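Local coordinates for hypothetical protein Atu2299 (Agrobacterium tumefaciens, PDB 2HLY) that is of unknown function but belongs to the DUF2026 family, which is grouped with the papain-like (clan CA) cysteine peptidases, at residues T11-I16 and A117-R122; R15-I20 and E201-A206; L124-A129 and G138-R143. One frame throughout, in Å; residues are numbered along the deposited sequence.

Contact 1: T11-I16 and A117-R122; sequences TDYFRI and AKMFQR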
# COMPACT_ATOMS: atom_id res chain seq x y z
N THR A 11 -13.32 6.10 2.02
CA THR A 11 -12.98 6.57 3.35
C THR A 11 -12.26 5.49 4.16
O THR A 11 -11.35 5.79 4.93
CB THR A 11 -14.22 7.14 4.09
OG1 THR A 11 -13.78 7.94 5.20
CG2 THR A 11 -15.18 6.03 4.52
N ASP A 12 -12.64 4.23 3.94
CA ASP A 12 -12.04 3.10 4.65
C ASP A 12 -10.64 2.77 4.10
O ASP A 12 -9.73 2.39 4.84
CB ASP A 12 -12.98 1.90 4.60
CG ASP A 12 -14.24 2.12 5.45
OD1 ASP A 12 -14.11 2.76 6.52
OD2 ASP A 12 -15.33 1.67 5.06
N TYR A 13 -10.48 2.95 2.79
CA TYR A 13 -9.16 2.85 2.20
C TYR A 13 -8.22 3.84 2.88
O TYR A 13 -7.09 3.50 3.24
CB TYR A 13 -9.25 3.16 0.71
CG TYR A 13 -7.91 3.37 0.02
CD1 TYR A 13 -7.29 2.34 -0.71
CD2 TYR A 13 -7.28 4.61 0.05
CE1 TYR A 13 -6.07 2.54 -1.37
CE2 TYR A 13 -6.06 4.82 -0.59
CZ TYR A 13 -5.48 3.79 -1.31
OH TYR A 13 -4.29 4.06 -1.97
N PHE A 14 -8.67 5.09 3.06
CA PHE A 14 -7.83 6.06 3.74
C PHE A 14 -7.57 5.69 5.21
O PHE A 14 -6.48 5.92 5.70
CB PHE A 14 -8.42 7.47 3.61
CG PHE A 14 -8.27 8.06 2.23
CD1 PHE A 14 -7.07 7.96 1.52
CD2 PHE A 14 -9.34 8.74 1.63
CE1 PHE A 14 -6.93 8.54 0.25
CE2 PHE A 14 -9.21 9.31 0.36
CZ PHE A 14 -8.01 9.20 -0.33
N ARG A 15 -8.57 5.13 5.90
CA ARG A 15 -8.34 4.64 7.28
C ARG A 15 -7.20 3.63 7.29
O ARG A 15 -6.32 3.66 8.18
CB ARG A 15 -9.61 3.98 7.82
CG ARG A 15 -10.69 5.01 8.18
CD ARG A 15 -11.89 4.33 8.84
NE ARG A 15 -12.81 5.34 9.36
CZ ARG A 15 -13.53 5.21 10.47
NH1 ARG A 15 -13.46 4.10 11.20
NH2 ARG A 15 -14.32 6.20 10.86
N ILE A 16 -7.19 2.73 6.31
CA ILE A 16 -6.17 1.67 6.24
C ILE A 16 -4.79 2.29 6.00
O ILE A 16 -3.82 1.99 6.71
CB ILE A 16 -6.51 0.60 5.18
CG1 ILE A 16 -7.77 -0.17 5.61
CG2 ILE A 16 -5.33 -0.36 4.97
CD1 ILE A 16 -8.38 -1.06 4.51
N ALA A 117 -1.80 13.22 -3.39
CA ALA A 117 -2.14 12.04 -2.59
C ALA A 117 -3.59 11.66 -2.87
O ALA A 117 -4.51 12.40 -2.50
CB ALA A 117 -1.93 12.33 -1.11
N LYS A 118 -3.81 10.51 -3.52
CA LYS A 118 -5.16 10.03 -3.81
C LYS A 118 -5.24 8.51 -3.63
O LYS A 118 -4.22 7.82 -3.60
CB LYS A 118 -5.62 10.40 -5.23
CG LYS A 118 -5.58 11.88 -5.59
CD LYS A 118 -6.17 12.09 -6.98
CE LYS A 118 -6.00 13.52 -7.46
NZ LYS A 118 -6.75 13.75 -8.72
N MET A 119 -6.46 7.99 -3.54
CA MET A 119 -6.66 6.55 -3.48
C MET A 119 -6.31 5.87 -4.80
O MET A 119 -6.68 6.36 -5.86
CB MET A 119 -8.12 6.24 -3.16
CG MET A 119 -8.46 4.77 -3.28
SD MET A 119 -10.09 4.28 -2.73
CE MET A 119 -11.11 4.90 -4.05
N PHE A 120 -5.64 4.70 -4.73
CA PHE A 120 -5.57 3.80 -5.89
C PHE A 120 -6.27 2.47 -5.60
O PHE A 120 -5.79 1.65 -4.83
CB PHE A 120 -4.13 3.53 -6.37
CG PHE A 120 -4.12 2.78 -7.66
CD1 PHE A 120 -4.19 3.47 -8.87
CD2 PHE A 120 -4.16 1.38 -7.67
CE1 PHE A 120 -4.26 2.78 -10.09
CE2 PHE A 120 -4.25 0.68 -8.88
CZ PHE A 120 -4.28 1.39 -10.09
N GLN A 121 -7.42 2.29 -6.25
CA GLN A 121 -8.20 1.05 -6.14
C GLN A 121 -8.95 0.93 -7.48
O GLN A 121 -9.87 1.71 -7.75
CB GLN A 121 -9.19 1.15 -4.97
CG GLN A 121 -10.06 -0.12 -4.85
CD GLN A 121 -11.14 -0.08 -3.78
OE1 GLN A 121 -11.85 -1.07 -3.61
NE2 GLN A 121 -11.26 1.05 -3.06
N ARG A 122 -8.52 -0.03 -8.30
CA ARG A 122 -9.07 -0.17 -9.66
C ARG A 122 -9.17 -1.65 -10.03
O ARG A 122 -8.40 -2.47 -9.52
CB ARG A 122 -8.19 0.55 -10.69
CG ARG A 122 -7.99 2.06 -10.45
CD ARG A 122 -7.49 2.78 -11.72
NE ARG A 122 -8.50 2.67 -12.77
CZ ARG A 122 -8.27 2.42 -14.06
NH1 ARG A 122 -7.02 2.28 -14.53
NH2 ARG A 122 -9.29 2.29 -14.90

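Contact 2: R15-I20 and E201-A206; sequences RIYRVI and EMLTGA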
# COMPACT_ATOMS: atom_id res chain seq x y z
N ARG A 15 -8.57 5.13 5.90
CA ARG A 15 -8.34 4.64 7.28
C ARG A 15 -7.20 3.63 7.29
O ARG A 15 -6.32 3.66 8.18
CB ARG A 15 -9.61 3.98 7.82
CG ARG A 15 -10.69 5.01 8.18
CD ARG A 15 -11.89 4.33 8.84
NE ARG A 15 -12.81 5.34 9.36
CZ ARG A 15 -13.53 5.21 10.47
NH1 ARG A 15 -13.46 4.10 11.20
NH2 ARG A 15 -14.32 6.20 10.86
N ILE A 16 -7.19 2.73 6.31
CA ILE A 16 -6.17 1.67 6.24
C ILE A 16 -4.79 2.29 6.00
O ILE A 16 -3.82 1.99 6.71
CB ILE A 16 -6.51 0.60 5.18
CG1 ILE A 16 -7.77 -0.17 5.61
CG2 ILE A 16 -5.33 -0.36 4.97
CD1 ILE A 16 -8.38 -1.06 4.51
N TYR A 17 -4.71 3.18 5.02
CA TYR A 17 -3.47 3.89 4.77
C TYR A 17 -3.00 4.58 6.06
O TYR A 17 -1.84 4.46 6.44
CB TYR A 17 -3.59 4.91 3.61
CG TYR A 17 -2.45 5.91 3.65
CD1 TYR A 17 -1.20 5.60 3.10
CD2 TYR A 17 -2.60 7.14 4.30
CE1 TYR A 17 -0.14 6.50 3.18
CE2 TYR A 17 -1.54 8.06 4.37
CZ TYR A 17 -0.32 7.72 3.82
OH TYR A 17 0.75 8.61 3.90
N ARG A 18 -3.91 5.31 6.71
CA ARG A 18 -3.53 6.07 7.91
C ARG A 18 -2.98 5.16 9.02
O ARG A 18 -1.95 5.48 9.62
CB ARG A 18 -4.70 6.91 8.41
CG ARG A 18 -4.25 8.01 9.38
CD ARG A 18 -5.45 8.81 9.89
NE ARG A 18 -6.21 9.48 8.83
CZ ARG A 18 -5.89 10.65 8.27
NH1 ARG A 18 -4.80 11.31 8.66
NH2 ARG A 18 -6.67 11.17 7.32
N VAL A 19 -3.64 4.03 9.25
CA VAL A 19 -3.21 3.07 10.27
C VAL A 19 -1.80 2.57 9.98
O VAL A 19 -0.92 2.60 10.84
CB VAL A 19 -4.20 1.90 10.40
CG1 VAL A 19 -3.58 0.74 11.20
CG2 VAL A 19 -5.48 2.41 11.06
N ILE A 20 -1.58 2.11 8.75
CA ILE A 20 -0.29 1.52 8.40
C ILE A 20 0.80 2.59 8.45
O ILE A 20 1.90 2.36 8.98
CB ILE A 20 -0.34 0.84 7.01
CG1 ILE A 20 -1.42 -0.24 6.99
CG2 ILE A 20 1.06 0.31 6.64
CD1 ILE A 20 -1.73 -0.80 5.61
N GLU A 201 -2.52 13.81 8.09
CA GLU A 201 -2.77 14.41 6.76
C GLU A 201 -4.26 14.36 6.42
O GLU A 201 -4.96 13.41 6.79
CB GLU A 201 -1.95 13.69 5.67
CG GLU A 201 -1.89 14.41 4.30
CD GLU A 201 -1.05 13.65 3.26
OE1 GLU A 201 -0.56 12.54 3.57
OE2 GLU A 201 -0.87 14.16 2.13
N MET A 202 -4.75 15.40 5.75
CA MET A 202 -6.09 15.42 5.19
C MET A 202 -6.01 14.70 3.85
O MET A 202 -5.14 15.01 3.04
CB MET A 202 -6.56 16.87 4.98
CG MET A 202 -8.00 17.02 4.57
SD MET A 202 -8.52 18.74 4.76
CE MET A 202 -8.93 18.78 6.51
N LEU A 203 -6.93 13.75 3.63
CA LEU A 203 -6.85 12.85 2.48
C LEU A 203 -8.14 12.83 1.69
O LEU A 203 -9.20 12.51 2.23
CB LEU A 203 -6.55 11.44 2.96
CG LEU A 203 -5.17 11.23 3.59
CD1 LEU A 203 -5.14 9.90 4.35
CD2 LEU A 203 -4.06 11.30 2.53
N THR A 204 -8.03 13.15 0.40
CA THR A 204 -9.18 13.19 -0.51
C THR A 204 -8.76 12.75 -1.91
O THR A 204 -7.59 12.87 -2.28
CB THR A 204 -9.76 14.64 -0.63
OG1 THR A 204 -8.84 15.48 -1.34
CG2 THR A 204 -10.08 15.27 0.75
N GLY A 205 -9.73 12.26 -2.68
CA GLY A 205 -9.52 11.99 -4.10
C GLY A 205 -9.21 10.54 -4.43
O GLY A 205 -8.77 9.77 -3.58
N ALA A 206 -9.47 10.19 -5.69
CA ALA A 206 -9.20 8.84 -6.20
C ALA A 206 -8.66 8.89 -7.62
O ALA A 206 -9.15 9.67 -8.46
CB ALA A 206 -10.47 7.99 -6.17
O HOH W 1 0.22 10.94 5.32

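Contact 3: L124-A129 and G138-R143; sequences LSAMAA and GDFFYR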
# COMPACT_ATOMS: atom_id res chain seq x y z
N LEU A 124 -8.41 -5.08 -11.67
CA LEU A 124 -7.25 -5.62 -12.38
C LEU A 124 -7.53 -5.76 -13.87
O LEU A 124 -6.63 -5.62 -14.71
CB LEU A 124 -6.85 -6.98 -11.80
CG LEU A 124 -5.97 -6.94 -10.56
CD1 LEU A 124 -5.98 -8.31 -9.88
CD2 LEU A 124 -4.55 -6.55 -10.94
N SER A 125 -8.80 -6.02 -14.20
CA SER A 125 -9.24 -6.15 -15.59
C SER A 125 -9.04 -4.86 -16.40
O SER A 125 -9.07 -4.88 -17.63
CB SER A 125 -10.71 -6.57 -15.62
OG SER A 125 -11.51 -5.65 -14.89
N ALA A 126 -8.83 -3.75 -15.71
CA ALA A 126 -8.56 -2.46 -16.34
C ALA A 126 -7.07 -2.19 -16.62
O ALA A 126 -6.71 -1.15 -17.19
CB ALA A 126 -9.16 -1.32 -15.49
N MET A 127 -6.21 -3.12 -16.21
CA MET A 127 -4.76 -2.93 -16.39
C MET A 127 -4.35 -2.66 -17.83
O MET A 127 -4.84 -3.30 -18.77
CB MET A 127 -3.97 -4.14 -15.88
CG MET A 127 -2.48 -3.83 -15.72
SD MET A 127 -1.57 -5.21 -15.06
CE MET A 127 -1.29 -6.22 -16.50
N ALA A 128 -3.44 -1.70 -17.98
CA ALA A 128 -2.84 -1.37 -19.27
C ALA A 128 -1.94 -2.50 -19.81
O ALA A 128 -1.64 -3.47 -19.12
CB ALA A 128 -2.05 -0.07 -19.16
N ALA A 129 -1.51 -2.35 -21.07
CA ALA A 129 -0.76 -3.42 -21.73
C ALA A 129 0.73 -3.42 -21.41
O ALA A 129 1.41 -4.45 -21.57
CB ALA A 129 -0.97 -3.33 -23.23
N GLY A 138 -4.83 7.49 -14.03
CA GLY A 138 -5.34 6.30 -13.39
C GLY A 138 -4.90 5.01 -14.06
O GLY A 138 -5.08 3.93 -13.50
N ASP A 139 -4.35 5.11 -15.27
CA ASP A 139 -3.79 3.92 -15.94
C ASP A 139 -2.67 3.30 -15.10
O ASP A 139 -1.92 4.00 -14.42
CB ASP A 139 -3.21 4.27 -17.30
CG ASP A 139 -4.24 4.27 -18.41
OD1 ASP A 139 -5.32 3.64 -18.26
OD2 ASP A 139 -3.97 4.90 -19.46
N PHE A 140 -2.56 1.98 -15.17
CA PHE A 140 -1.54 1.28 -14.41
C PHE A 140 -1.09 0.04 -15.13
O PHE A 140 -1.83 -0.54 -15.93
CB PHE A 140 -2.02 0.91 -13.01
CG PHE A 140 -3.11 -0.16 -12.98
CD1 PHE A 140 -2.82 -1.44 -12.53
CD2 PHE A 140 -4.41 0.13 -13.38
CE1 PHE A 140 -3.82 -2.43 -12.48
CE2 PHE A 140 -5.41 -0.86 -13.33
CZ PHE A 140 -5.12 -2.13 -12.90
N PHE A 141 0.16 -0.34 -14.87
CA PHE A 141 0.68 -1.58 -15.41
C PHE A 141 1.51 -2.26 -14.34
O PHE A 141 2.36 -1.63 -13.71
CB PHE A 141 1.52 -1.35 -16.67
CG PHE A 141 2.17 -2.60 -17.17
CD1 PHE A 141 1.43 -3.57 -17.84
CD2 PHE A 141 3.53 -2.82 -16.93
CE1 PHE A 141 2.03 -4.77 -18.26
CE2 PHE A 141 4.15 -4.00 -17.37
CZ PHE A 141 3.40 -4.98 -18.01
N TYR A 142 1.26 -3.56 -14.17
CA TYR A 142 2.00 -4.40 -13.22
C TYR A 142 2.61 -5.60 -13.91
O TYR A 142 1.96 -6.25 -14.76
CB TYR A 142 1.05 -4.98 -12.18
CG TYR A 142 0.38 -4.04 -11.23
CD1 TYR A 142 0.96 -2.83 -10.84
CD2 TYR A 142 -0.86 -4.38 -10.69
CE1 TYR A 142 0.32 -1.98 -9.91
CE2 TYR A 142 -1.51 -3.55 -9.77
CZ TYR A 142 -0.91 -2.36 -9.40
OH TYR A 142 -1.54 -1.56 -8.47
N ARG A 143 3.85 -5.91 -13.55
CA ARG A 143 4.42 -7.23 -13.85
C ARG A 143 4.88 -7.86 -12.57
O ARG A 143 5.90 -7.44 -11.98
CB ARG A 143 5.56 -7.16 -14.87
CG ARG A 143 6.07 -8.54 -15.22
CD ARG A 143 7.15 -8.53 -16.27
NE ARG A 143 8.36 -7.88 -15.78
CZ ARG A 143 8.89 -6.79 -16.34
NH1 ARG A 143 8.31 -6.23 -17.40
NH2 ARG A 143 10.00 -6.26 -15.84
O HOH W 2 -5.06 1.10 -16.87

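Contact 1: T11-I16 and A117-R122
Y13 of helix 10-24 lies against M119, in the chain that leads into strand 120-123. This is the tight part of the contact. CG of M119 stands over the centre of the Y13 ring, 3.4 Å from the centroid and only 5° off the ring normal, a clear CH-pi contact. SD of M119 sits over the same face, 4.0 Å from the centroid and shifted toward the CB end, which makes this a Met-aromatic contact. The Y13 chi1 of 168° sets the ring anti to the backbone N and carries it out to the strand. Its OH there accepts a nearly straight hydrogen bond from F120 N (3.1 Å, 175°). The same OH is also bonded to D100 O of strand 97-100, next to 120-123 in the sheet.

F14 packs more loosely. Its CZ comes 3.8 Å from M119 N and 4.1 Å from M119 CB, and the two side chains cross at about a right angle. On this side K118 is partly exposed. Its CB points away from the helix, and its amino end makes a cation-pi contact with W207.

The helix is thus joined to the four-stranded antiparallel sheet at strand 120-123, one of its two outermost strands. With F120 N donating to the Y13 hydroxyl and D100 O accepting from it, the proton of that hydroxyl probably points to D100, and the buried phenol is satisfied in both roles.

Contact 2: R15-I20 and E201-A206
The R18 guanidinium has CD1 of L203 over one face, 3.6 Å from NH2, and E201 O at its edge. The Y17 ring has a water in its plane at the hydroxyl end, while CD1 of L203 reaches its CD2 obliquely at 3.8 Å.

R18 grips a single carbonyl end-on with two nitrogens. NH1 lies 2.8 Å from E201 O, in the carbonyl plane and on a lone pair. NH2 lies 2.9 Å from E201 O, nearly in line with the C=O bond. Both bonds are bent, as expected when two N-H groups converge on one acceptor, and the oxygen stays within 4° of the guanidinium plane. A bend at chi3 (-60°) turns the head of the arginine toward the loop.

An irregular C-terminal segment after strand 193-197 is in this way held against the side of helix 10-24. NH1 also donates to T199 O, so R18 holds the carbonyls of T199 and E201.

One water bridges Y17 OH and E201 OE1. It is 2.8 Å from the hydroxyl and donates to the carboxylate. The Y17 ring also meets F38 of helix 31-50, the two planes nearly parallel.

Contact 3: L124-A129 and G138-R143
F140 takes chi1 68°, which places CG between the backbone N and the carbonyl carbon and brings the ring against 126-127. M127 has CG anti to the backbone N (-166°), and its extended chi2 carries SD to strand 140-144. The bend at chi3 turns CE toward CD1 of F141.

CA of M127 lies over one face of the F140 ring, 4.0 Å from the centroid, as a CH-pi contact. CB of M127 meets CZ of the same ring at 3.8 Å. L124 CA comes to the ring edge. CD2 of L124 reaches the edge of the Y142 ring.

The sulfur of M127 stands oblique to the F140 and F141 rings, as a Met-aromatic contact with each. It also accepts a weak hydrogen bond from Y142 N (3.4 Å). F141 turns the edge of its ring to the backbone, with A128 O in its plane 3.3 Å from CD1.

One backbone bond joins the segments, A128 N to F140 O (2.9 Å, 153°). A water lies close to A126 O and D139 OD1 and accepts from F140 N.

The loop thus folds back over strand 140-144, an outer strand of the three-stranded antiparallel sheet, paired with 60-65. On this side the N-H of Y142 has a weak bond to the thioether and that of F140 a water. These partners stand where a further strand might otherwise pair.

Overall arrangement
The first helix, 10-24, is where contacts 1 and 2 both start. Contact 1 closes a loop of about a hundred residues, bringing strand 120-123 back to the helix. Contact 3 opens only after contact 1 has closed; its short loop joins the chain after strand 120-123 to strand 140-144. Contact 2 closes last, at the C-terminal segment, and contact 3 is nested within its loop. Contacts 1 and 2 meet where M119 N lies 2.9 Å from G205 O, probably hydrogen-bonded. Contacts 1 and 3 meet through F120 and F140, edge-to-face, linking the four-stranded and three-stranded sheets. Contacts 2 and 3 do not touch; their centres are about 22 Å apart.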